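Amorpha-4,11-diene synthase (Artemisia annua, PDB 4GAX) probably cyclises farnesyl diphosphate to a sesquiterpene with release of diphosphate, the crystallised form being an engineered alpha-bisabolol synthase variant. Local coordinates at residues 389-392 against 393-396; 329-332 against 333-337; 64-67 against 68-71. One frame throughout, in Å; residues are numbered along the deposited sequence.

How the contacts relate
All three contacts are short lengths of one helix, about two turns each, with one side buried and the other nearer solvent. Contacts 1 and 2 lie on helices 374-399 and 325-337 of the metal-binding domain, with centres about 11 Å apart. These two helices touch directly: Met392 packs on Thr332, and Arg389 forms a salt bridge with Glu336. Contact 3, in helix 52-71 of the N-terminal domain, is on the opposite side of the chain's centre, its nearest atoms about 44 Å from either of the others. The chemistry differs too. Met392 with Ala395 and Phe331 with Ile335 are apolar pairs, whereas contact 3 relies on a polar pair, Gln65 with Glu69, on its outer side.

Contact 1. Residues 389-392 against 393-396; sequences RNLM and VEAQ
Met392 lays the end of its thioether chain over the methyl of Ala395, with CE 3.7 Å from Ala395 CB and SD slightly farther off. CG stands anti to the backbone N (chi1 -169°); a bend at chi2 (61°) turns the sulfur along the helix and one at chi3 carries CE over Ala395. On another side, Leu391 and Glu394 run alongside each other, and Leu391 CD2 comes within 3.4 Å of Glu394 OE2. The first torsion of Glu394 (43°) sets CG between backbone N and carbonyl carbon and brings it 3.2 Å from Leu391 O. Val393 sits beside Asn390, CG2 against OD1 at 4.0 Å, while Asn390 ND2 turns back to Asp386 O. The helical hydrogen bonds are uneven: Val393 N to Arg389 O is 2.9 Å and Gln396 N to Met392 O 3.0 Å, while Glu394 N bonds only weakly to Asn390 O and Ala395 N is shared weakly by Leu391 O and Met392 O. Three helices pack round this part of helix 374-399: Asn390 and Glu394 meet helix 407-416, Met392 and Ala395 lie on Leu328 of helix 325-337, and Leu391 rests on helix 299-322 at Asp316, first aspartate of the family's magnesium-binding DDIYD motif.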
loop_
_atom_site.group_PDB
_atom_site.type_symbol
_atom_site.label_atom_id
_atom_site.label_comp_id
_atom_site.label_asym_id
_atom_site.label_seq_id
_atom_site.Cartn_x
_atom_site.Cartn_y
_atom_site.Cartn_z
ATOM N N ARG A 389 -2.031 23.589 8.227
ATOM C CA ARG A 389 -1.358 24.818 7.817
ATOM C C ARG A 389 -1.391 24.970 6.317
ATOM O O ARG A 389 -1.766 26.015 5.794
ATOM C CB ARG A 389 0.108 24.728 8.213
ATOM C CG ARG A 389 0.589 25.799 9.129
ATOM C CD ARG A 389 1.989 25.458 9.566
ATOM N NE ARG A 389 2.066 25.229 11.004
ATOM C CZ ARG A 389 2.885 24.355 11.575
ATOM N NH1 ARG A 389 3.692 23.610 10.817
ATOM N NH2 ARG A 389 2.893 24.229 12.900
ATOM N N ASN A 390 -0.982 23.918 5.617
ATOM C CA ASN A 390 -0.875 24.005 4.166
ATOM C C ASN A 390 -2.236 23.964 3.478
ATOM O O ASN A 390 -2.391 24.488 2.374
ATOM C CB ASN A 390 0.099 22.960 3.613
ATOM C CG ASN A 390 1.550 23.323 3.895
ATOM O OD1 ASN A 390 2.184 24.056 3.129
ATOM N ND2 ASN A 390 2.079 22.821 5.007
ATOM N N LEU A 391 -3.223 23.350 4.131
ATOM C CA LEU A 391 -4.601 23.501 3.671
ATOM C C LEU A 391 -4.988 24.981 3.743
ATOM O O LEU A 391 -5.693 25.486 2.870
ATOM C CB LEU A 391 -5.574 22.643 4.487
ATOM C CG LEU A 391 -5.584 21.135 4.204
ATOM C CD1 LEU A 391 -6.547 20.413 5.133
ATOM C CD2 LEU A 391 -5.941 20.845 2.745
ATOM N N MET A 392 -4.499 25.684 4.767
ATOM C CA MET A 392 -4.818 27.105 4.935
ATOM C C MET A 392 -4.004 27.966 3.976
ATOM O O MET A 392 -4.419 29.077 3.616
ATOM C CB MET A 392 -4.583 27.566 6.370
ATOM C CG MET A 392 -5.153 28.951 6.656
ATOM S SD MET A 392 -6.945 28.977 6.425
ATOM C CE MET A 392 -7.163 30.552 5.594
ATOM N N VAL A 393 -2.844 27.455 3.569
ATOM C CA VAL A 393 -2.040 28.126 2.555
ATOM C C VAL A 393 -2.862 28.302 1.285
ATOM O O VAL A 393 -2.972 29.415 0.755
ATOM C CB VAL A 393 -0.748 27.344 2.227
ATOM C CG1 VAL A 393 -0.211 27.731 0.844
ATOM C CG2 VAL A 393 0.303 27.575 3.302
ATOM N N GLU A 394 -3.453 27.205 0.814
ATOM C CA GLU A 394 -4.207 27.247 -0.430
ATOM C C GLU A 394 -5.554 27.959 -0.301
ATOM O O GLU A 394 -6.143 28.357 -1.310
ATOM C CB GLU A 394 -4.361 25.850 -1.036
ATOM C CG GLU A 394 -4.712 24.757 -0.058
ATOM C CD GLU A 394 -4.384 23.378 -0.610
ATOM O OE1 GLU A 394 -3.486 23.284 -1.473
ATOM O OE2 GLU A 394 -5.024 22.389 -0.187
ATOM N N ALA A 395 -6.037 28.126 0.930
ATOM C CA ALA A 395 -7.249 28.906 1.144
ATOM C C ALA A 395 -6.922 30.393 1.020
ATOM O O ALA A 395 -7.733 31.183 0.524
ATOM C CB ALA A 395 -7.856 28.595 2.507
ATOM N N GLN A 396 -5.731 30.768 1.484
ATOM C CA GLN A 396 -5.236 32.129 1.340
ATOM C C GLN A 396 -5.146 32.492 -0.133
ATOM O O GLN A 396 -5.392 33.634 -0.518
ATOM C CB GLN A 396 -3.857 32.259 1.990
ATOM C CG GLN A 396 -3.871 32.925 3.351
ATOM C CD GLN A 396 -4.072 34.424 3.260
ATOM O OE1 GLN A 396 -4.781 35.015 4.071
ATOM N NE2 GLN A 396 -3.439 35.048 2.273
#

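Contact 2. Residues 329-332 against 333-337; sequences KIFT and EAIER
Phe331 and Ile335, one turn apart, are set at a slant to each other: Ile335 CG1 lies 3.7 Å from Phe331 CE2, and CD1 follows at 4.0 Å. The ring reaches this place because CG is anti to the backbone N (chi1 -169°). Ile335 CG1 also rests 3.4 Å from Phe331 O, the carbonyl that accepts Ile335 N at 2.9 Å, so this one methylene touches both ring and carbonyl. Beyond the pair, Met350 meets the ring, while Tyr354, Phe357 and Val388 meet the isoleucine. This is apolar helix packing within the all-helical class I terpene synthase fold, and another side of the helix meets helix 299-322, which carries the family's metal-binding sequence DDIYD: Thr332 OG1 is hydrogen-bonded both to Leu328 O and to Tyr319 OH, its tyrosine. Glu336 N bonds to Thr332 O at 3.0 Å, and Glu336 CG, beside its backbone N (chi1 -67°), lies 3.3 Å from the same oxygen; the bend at chi2 (-69°) then turns the carboxylate to Arg389 on helix 374-399. Away from the ring, Glu333 and Arg337 run along the outer side of the helix in a long salt bridge, Glu333 OE2 to Arg337 NE at 3.6 Å.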
loop_
_atom_site.group_PDB
_atom_site.type_symbol
_atom_site.label_atom_id
_atom_site.label_comp_id
_atom_site.label_asym_id
_atom_site.label_seq_id
_atom_site.Cartn_x
_atom_site.Cartn_y
_atom_site.Cartn_z
ATOM N N LYS A 329 -9.430 30.272 8.742
ATOM C CA LYS A 329 -8.360 30.962 9.459
ATOM C C LYS A 329 -8.403 30.664 10.958
ATOM O O LYS A 329 -7.375 30.355 11.567
ATOM C CB LYS A 329 -8.453 32.480 9.238
ATOM C CG LYS A 329 -7.409 33.271 10.006
ATOM C CD LYS A 329 -6.305 33.789 9.092
ATOM C CE LYS A 329 -6.613 35.197 8.582
ATOM N NZ LYS A 329 -5.834 36.255 9.294
ATOM N N ILE A 330 -9.596 30.767 11.543
ATOM C CA ILE A 330 -9.796 30.465 12.960
ATOM C C ILE A 330 -9.523 28.985 13.279
ATOM O O ILE A 330 -8.885 28.660 14.284
ATOM C CB ILE A 330 -11.231 30.808 13.400
ATOM C CG1 ILE A 330 -11.501 32.305 13.242
ATOM C CG2 ILE A 330 -11.458 30.406 14.843
ATOM C CD1 ILE A 330 -12.946 32.695 13.501
ATOM N N PHE A 331 -10.021 28.088 12.437
ATOM C CA PHE A 331 -9.816 26.660 12.678
ATOM C C PHE A 331 -8.323 26.311 12.657
ATOM O O PHE A 331 -7.847 25.527 13.486
ATOM C CB PHE A 331 -10.599 25.812 11.665
ATOM C CG PHE A 331 -10.644 24.339 12.005
ATOM C CD1 PHE A 331 -11.596 23.843 12.890
ATOM C CD2 PHE A 331 -9.736 23.454 11.442
ATOM C CE1 PHE A 331 -11.641 22.473 13.204
ATOM C CE2 PHE A 331 -9.776 22.078 11.751
ATOM C CZ PHE A 331 -10.732 21.596 12.637
ATOM N N THR A 332 -7.593 26.903 11.715
ATOM C CA THR A 332 -6.153 26.685 11.599
ATOM C C THR A 332 -5.387 27.111 12.859
ATOM O O THR A 332 -4.462 26.418 13.287
ATOM C CB THR A 332 -5.571 27.439 10.394
ATOM O OG1 THR A 332 -6.213 26.990 9.191
ATOM C CG2 THR A 332 -4.059 27.209 10.296
ATOM N N GLU A 333 -5.757 28.245 13.450
ATOM C CA GLU A 333 -5.088 28.693 14.674
ATOM C C GLU A 333 -5.439 27.772 15.840
ATOM O O GLU A 333 -4.589 27.475 16.688
ATOM C CB GLU A 333 -5.428 30.154 15.002
ATOM C CG GLU A 333 -4.816 30.658 16.306
ATOM C CD GLU A 333 -3.310 30.421 16.393
ATOM O OE1 GLU A 333 -2.601 30.685 15.395
ATOM O OE2 GLU A 333 -2.835 29.967 17.460
ATOM N N ALA A 334 -6.688 27.316 15.874
ATOM C CA ALA A 334 -7.111 26.339 16.870
ATOM C C ALA A 334 -6.288 25.049 16.755
ATOM O O ALA A 334 -5.954 24.415 17.763
ATOM C CB ALA A 334 -8.585 26.042 16.722
ATOM N N ILE A 335 -5.963 24.652 15.529
ATOM C CA ILE A 335 -5.141 23.457 15.347
ATOM C C ILE A 335 -3.713 23.739 15.826
ATOM O O ILE A 335 -3.107 22.897 16.493
ATOM C CB ILE A 335 -5.175 22.937 13.893
ATOM C CG1 ILE A 335 -6.558 22.365 13.580
ATOM C CG2 ILE A 335 -4.122 21.835 13.670
ATOM C CD1 ILE A 335 -6.856 21.027 14.286
ATOM N N GLU A 336 -3.199 24.933 15.518
ATOM C CA GLU A 336 -1.888 25.361 16.010
ATOM C C GLU A 336 -1.854 25.363 17.533
ATOM O O GLU A 336 -0.846 24.992 18.141
ATOM C CB GLU A 336 -1.524 26.764 15.499
ATOM C CG GLU A 336 -1.294 26.875 13.999
ATOM C CD GLU A 336 -0.034 26.166 13.514
ATOM O OE1 GLU A 336 0.718 25.601 14.340
ATOM O OE2 GLU A 336 0.209 26.180 12.284
ATOM N N ARG A 337 -2.962 25.785 18.140
ATOM C CA ARG A 337 -3.068 25.860 19.594
ATOM C C ARG A 337 -3.109 24.471 20.226
ATOM O O ARG A 337 -2.529 24.256 21.288
ATOM C CB ARG A 337 -4.301 26.675 19.995
ATOM C CG ARG A 337 -4.066 27.629 21.152
ATOM C CD ARG A 337 -5.137 28.708 21.200
ATOM N NE ARG A 337 -4.715 29.939 20.535
ATOM C CZ ARG A 337 -4.183 30.979 21.171
ATOM N NH1 ARG A 337 -4.011 30.934 22.486
ATOM N NH2 ARG A 337 -3.824 32.063 20.493
#

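Contact 3. Residues 64-67 against 68-71; sequences RQLL and KEAL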
loop_
_atom_site.group_PDB
_atom_site.type_symbol
_atom_site.label_atom_id
_atom_site.label_comp_id
_atom_site.label_asym_id
_atom_site.label_seq_id
_atom_site.Cartn_x
_atom_site.Cartn_y
_atom_site.Cartn_z
ATOM N N ARG A 64 8.839 -24.442 9.254
ATOM C CA ARG A 64 10.168 -24.034 9.711
ATOM C C ARG A 64 11.200 -25.045 9.259
ATOM O O ARG A 64 12.261 -24.671 8.760
ATOM C CB ARG A 64 10.221 -23.876 11.223
ATOM C CG ARG A 64 9.455 -22.690 11.695
ATOM C CD ARG A 64 9.738 -22.386 13.145
ATOM N NE ARG A 64 8.941 -21.246 13.568
ATOM C CZ ARG A 64 7.863 -21.331 14.339
ATOM N NH1 ARG A 64 7.470 -22.509 14.808
ATOM N NH2 ARG A 64 7.198 -20.227 14.663
ATOM N N GLN A 65 10.873 -26.327 9.412
ATOM C CA GLN A 65 11.776 -27.395 9.024
ATOM C C GLN A 65 12.065 -27.398 7.517
ATOM O O GLN A 65 13.193 -27.666 7.098
ATOM C CB GLN A 65 11.226 -28.749 9.482
ATOM C CG GLN A 65 11.996 -29.964 8.981
ATOM C CD GLN A 65 13.362 -30.124 9.649
ATOM O OE1 GLN A 65 13.732 -29.355 10.544
ATOM N NE2 GLN A 65 14.114 -31.131 9.213
ATOM N N LEU A 66 11.050 -27.103 6.707
ATOM C CA LEU A 66 11.236 -26.983 5.259
ATOM C C LEU A 66 12.247 -25.896 4.912
ATOM O O LEU A 66 13.124 -26.093 4.066
ATOM C CB LEU A 66 9.910 -26.650 4.575
ATOM C CG LEU A 66 8.846 -27.745 4.537
ATOM C CD1 LEU A 66 7.613 -27.243 3.808
ATOM C CD2 LEU A 66 9.390 -29.010 3.889
ATOM N N LEU A 67 12.110 -24.744 5.564
ATOM C CA LEU A 67 12.994 -23.622 5.308
ATOM C C LEU A 67 14.410 -23.970 5.750
ATOM O O LEU A 67 15.384 -23.681 5.050
ATOM C CB LEU A 67 12.483 -22.378 6.052
ATOM C CG LEU A 67 11.201 -21.762 5.489
ATOM C CD1 LEU A 67 10.603 -20.795 6.530
ATOM C CD2 LEU A 67 11.517 -21.013 4.203
ATOM N N LYS A 68 14.518 -24.620 6.905
ATOM C CA LYS A 68 15.819 -24.974 7.463
ATOM C C LYS A 68 16.548 -25.969 6.568
ATOM O O LYS A 68 17.744 -25.816 6.310
ATOM C CB LYS A 68 15.652 -25.568 8.878
ATOM C CG LYS A 68 16.956 -25.978 9.522
ATOM C CD LYS A 68 16.743 -26.713 10.842
ATOM C CE LYS A 68 18.074 -26.994 11.531
ATOM N NZ LYS A 68 18.807 -25.732 11.837
ATOM N N GLU A 69 15.825 -26.987 6.102
ATOM C CA GLU A 69 16.410 -28.032 5.266
ATOM C C GLU A 69 16.941 -27.480 3.945
ATOM O O GLU A 69 18.016 -27.877 3.477
ATOM C CB GLU A 69 15.386 -29.141 5.004
ATOM C CG GLU A 69 15.079 -29.990 6.227
ATOM C CD GLU A 69 13.926 -30.953 5.996
ATOM O OE1 GLU A 69 13.245 -30.839 4.950
ATOM O OE2 GLU A 69 13.702 -31.824 6.864
ATOM N N ALA A 70 16.179 -26.570 3.352
ATOM C CA ALA A 70 16.563 -25.944 2.088
ATOM C C ALA A 70 17.739 -24.970 2.266
ATOM O O ALA A 70 18.651 -24.911 1.436
ATOM C CB ALA A 70 15.365 -25.226 1.482
ATOM N N LEU A 71 17.710 -24.204 3.350
ATOM C CA LEU A 71 18.784 -23.277 3.648
ATOM C C LEU A 71 20.101 -24.003 3.920
ATOM O O LEU A 71 21.168 -23.554 3.484
ATOM C CB LEU A 71 18.415 -22.410 4.852
ATOM C CG LEU A 71 19.431 -21.318 5.200
ATOM C CD1 LEU A 71 19.716 -20.454 3.979
ATOM C CD2 LEU A 71 18.912 -20.454 6.340
#
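Lys68 opens the second half of this two-turn length by giving its N-H to Arg64 O, 2.9 Å away. Its side chain runs outward, nearly straight as far as CE, and passes Gln65 at a slant, with CD 4.0 Å from Gln65 OE1. Arg64, by contrast, sends its guanidinium off to a salt bridge with Glu99.

Glu69 carries the main side-chain contact. Its CG is anti to the carbonyl carbon (chi1 -71°) and the chain stays extended beyond it, which brings OE2 to the amide of Gln65 from one turn farther on. Gln65 comes the other way: its CG lies anti to the backbone N and the chain bends at chi2 (72°), turning NE2 to the carboxylate. The amide and carboxylate planes stand 79° apart, nearly perpendicular. NE2 and OE2 are modelled 2.5 Å apart, very short for such a bond, so the exact length is doubtful even though the pairing is plain. In the backbone, Glu69 N is held 2.9 Å from Gln65 O, so side chain and backbone link the same two residues.

Ala70 turns to the buried side; its N reaches Leu66 O at 3.2 Å, and its methyl meets Leu80 of helix 77-89. Leu71 follows as the last residue of the helix. Its N bonds to Leu67 O at 2.9 Å, with CB 3.3 Å from Leu67 O, and its own O is taken by His77 NE2. Leu67 and Leu71 both pack against helices 77-89 and 97-111.

An outer row with an i to i+4 glutamine-glutamate pair, backed by leucines and alanine facing two further helices, makes this an amphipathic helix of the all-alpha N-terminal domain of plant terpene synthases.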